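Local coordinates for protein fructokinase (Silicibacter sp., PDB 3C8U) that probably transfers a phosphate group from ATP to fructose, acting as a fructokinase, at residues R22-L27 and C124-E130. Sequence-based numbering, arbitrary orientation. Where two conformers were deposited one is given.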
# COMPACT_ATOMS: atom_id res chain seq x y z
N ARG A 22 -14.54 -4.51 -11.74
CA ARG A 22 -13.37 -5.06 -11.09
C ARG A 22 -13.50 -4.89 -9.58
O ARG A 22 -14.04 -3.89 -9.09
CB ARG A 22 -12.13 -4.35 -11.64
CG ARG A 22 -10.87 -4.86 -11.09
CD ARG A 22 -9.68 -4.18 -11.71
NE ARG A 22 -9.49 -4.53 -13.11
CZ ARG A 22 -9.66 -3.71 -14.13
NH1 ARG A 22 -10.04 -2.45 -13.94
NH2 ARG A 22 -9.46 -4.15 -15.35
N GLN A 23 -13.01 -5.87 -8.86
CA GLN A 23 -13.02 -5.84 -7.38
C GLN A 23 -11.66 -5.38 -6.84
O GLN A 23 -10.62 -5.66 -7.42
CB GLN A 23 -13.45 -7.20 -6.82
CG GLN A 23 -14.98 -7.43 -7.05
CD GLN A 23 -15.46 -8.81 -6.66
OE1 GLN A 23 -16.27 -8.94 -5.76
NE2 GLN A 23 -14.95 -9.84 -7.31
N LEU A 24 -11.75 -4.61 -5.77
CA LEU A 24 -10.59 -4.06 -5.05
C LEU A 24 -10.40 -4.67 -3.67
O LEU A 24 -11.29 -4.71 -2.81
CB LEU A 24 -10.71 -2.55 -4.92
CG LEU A 24 -10.87 -1.70 -6.20
CD1 LEU A 24 -10.69 -0.22 -5.85
CD2 LEU A 24 -9.87 -2.07 -7.20
N VAL A 25 -9.19 -5.13 -3.46
CA VAL A 25 -8.75 -5.64 -2.18
C VAL A 25 -7.59 -4.82 -1.69
O VAL A 25 -6.56 -4.69 -2.36
CB VAL A 25 -8.36 -7.17 -2.25
CG1 VAL A 25 -7.77 -7.65 -0.91
CG2 VAL A 25 -9.55 -8.03 -2.66
N ALA A 26 -7.79 -4.23 -0.51
CA ALA A 26 -6.77 -3.39 0.14
C ALA A 26 -5.89 -4.19 1.10
O ALA A 26 -6.38 -4.98 1.90
CB ALA A 26 -7.43 -2.23 0.87
N LEU A 27 -4.58 -3.99 0.98
CA LEU A 27 -3.61 -4.52 1.95
C LEU A 27 -2.86 -3.33 2.50
O LEU A 27 -2.11 -2.68 1.79
CB LEU A 27 -2.63 -5.50 1.31
CG LEU A 27 -1.54 -5.96 2.31
CD1 LEU A 27 -2.15 -6.73 3.48
CD2 LEU A 27 -0.46 -6.80 1.64
N CYS A 124 -7.67 -8.61 -15.68
CA CYS A 124 -7.58 -8.49 -14.22
C CYS A 124 -8.93 -8.27 -13.59
O CYS A 124 -9.63 -7.28 -13.85
CB CYS A 124 -6.61 -7.38 -13.81
SG CYS A 124 -6.54 -7.08 -12.01
N ARG A 125 -9.27 -9.19 -12.70
CA ARG A 125 -10.59 -9.24 -12.05
C ARG A 125 -10.54 -8.66 -10.65
O ARG A 125 -11.51 -8.16 -10.14
CB ARG A 125 -11.09 -10.70 -11.99
CG ARG A 125 -11.50 -11.25 -13.35
CD ARG A 125 -12.66 -12.22 -13.25
NE ARG A 125 -13.60 -11.86 -12.19
CZ ARG A 125 -14.28 -12.75 -11.50
NH1 ARG A 125 -14.12 -14.04 -11.77
NH2 ARG A 125 -15.11 -12.37 -10.53
N VAL A 126 -9.36 -8.73 -10.05
CA VAL A 126 -9.15 -8.22 -8.70
C VAL A 126 -7.84 -7.45 -8.63
O VAL A 126 -6.80 -7.97 -9.01
CB VAL A 126 -9.10 -9.36 -7.68
CG1 VAL A 126 -8.77 -8.84 -6.25
CG2 VAL A 126 -10.43 -10.15 -7.72
N ALA A 127 -7.93 -6.22 -8.17
CA ALA A 127 -6.76 -5.40 -7.89
C ALA A 127 -6.55 -5.37 -6.38
O ALA A 127 -7.44 -5.01 -5.60
CB ALA A 127 -6.92 -3.96 -8.43
N ILE A 128 -5.36 -5.82 -6.00
CA ILE A 128 -4.92 -5.77 -4.63
C ILE A 128 -4.11 -4.49 -4.54
O ILE A 128 -3.02 -4.40 -5.10
CB ILE A 128 -4.06 -6.95 -4.21
CG1 ILE A 128 -4.83 -8.26 -4.36
CG2 ILE A 128 -3.53 -6.74 -2.76
CD1 ILE A 128 -3.96 -9.42 -4.17
N ILE A 129 -4.70 -3.52 -3.86
CA ILE A 129 -4.11 -2.18 -3.72
C ILE A 129 -3.34 -2.24 -2.42
O ILE A 129 -3.89 -2.60 -1.39
CB ILE A 129 -5.19 -1.08 -3.62
CG1 ILE A 129 -6.22 -1.17 -4.75
CG2 ILE A 129 -4.54 0.35 -3.53
CD1 ILE A 129 -5.64 -1.23 -6.10
N GLU A 130 -2.05 -1.93 -2.49
CA GLU A 130 -1.18 -2.00 -1.33
C GLU A 130 -0.59 -0.65 -1.02
O GLU A 130 -0.14 0.09 -1.88
CB GLU A 130 -0.12 -3.12 -1.46
CG GLU A 130 1.03 -2.80 -2.35
CD GLU A 130 2.14 -3.83 -2.31
OE1 GLU A 130 2.01 -4.85 -1.61
OE2 GLU A 130 3.13 -3.63 -3.05
O HOH W 1 -13.93 -9.34 -10.33
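Val25 and Ile128 sit side by side at the middle of two parallel strands, 23-27 and 126-130. These are neighbouring central strands of a P-loop kinase-like sheet. The tightly packed part is here. Val25 N donates to Ala127 O at 2.8 Å, almost straight at 175°, and Val25 O accepts from Ile129 N. Val25 CG2 meets Val126 CG1 at 3.8 Å on the face that carries Ile128, which packs on helix 36-48. On the other face, Leu24 CD2 rests on Ala127 CB at 3.7 Å. Further along, Glu130 hydrogen-bonds Ser36 of the probable Walker A motif and Ser39 of helix 36-48. The looser side lies at exposed Arg125, where a water joins Arg125 O to Gln23 NE2. Arg125 NE also reaches this water in one conformer, a less certain link. Arg22, by contrast, is buried and well bonded. Its chain bends at chi3 (-69°), which turns NE toward Cys124 O. Its NH1 binds Leu95 O and Gln98 O. An alanine at Arg22 would remove the guanidinium and is likely to leave the carbonyls of Cys124, Leu95 and Gln98 without this donor. Arg22 NE donates a hydrogen bond to Cys124 O at 2.9 Å, from above the carbonyl plane.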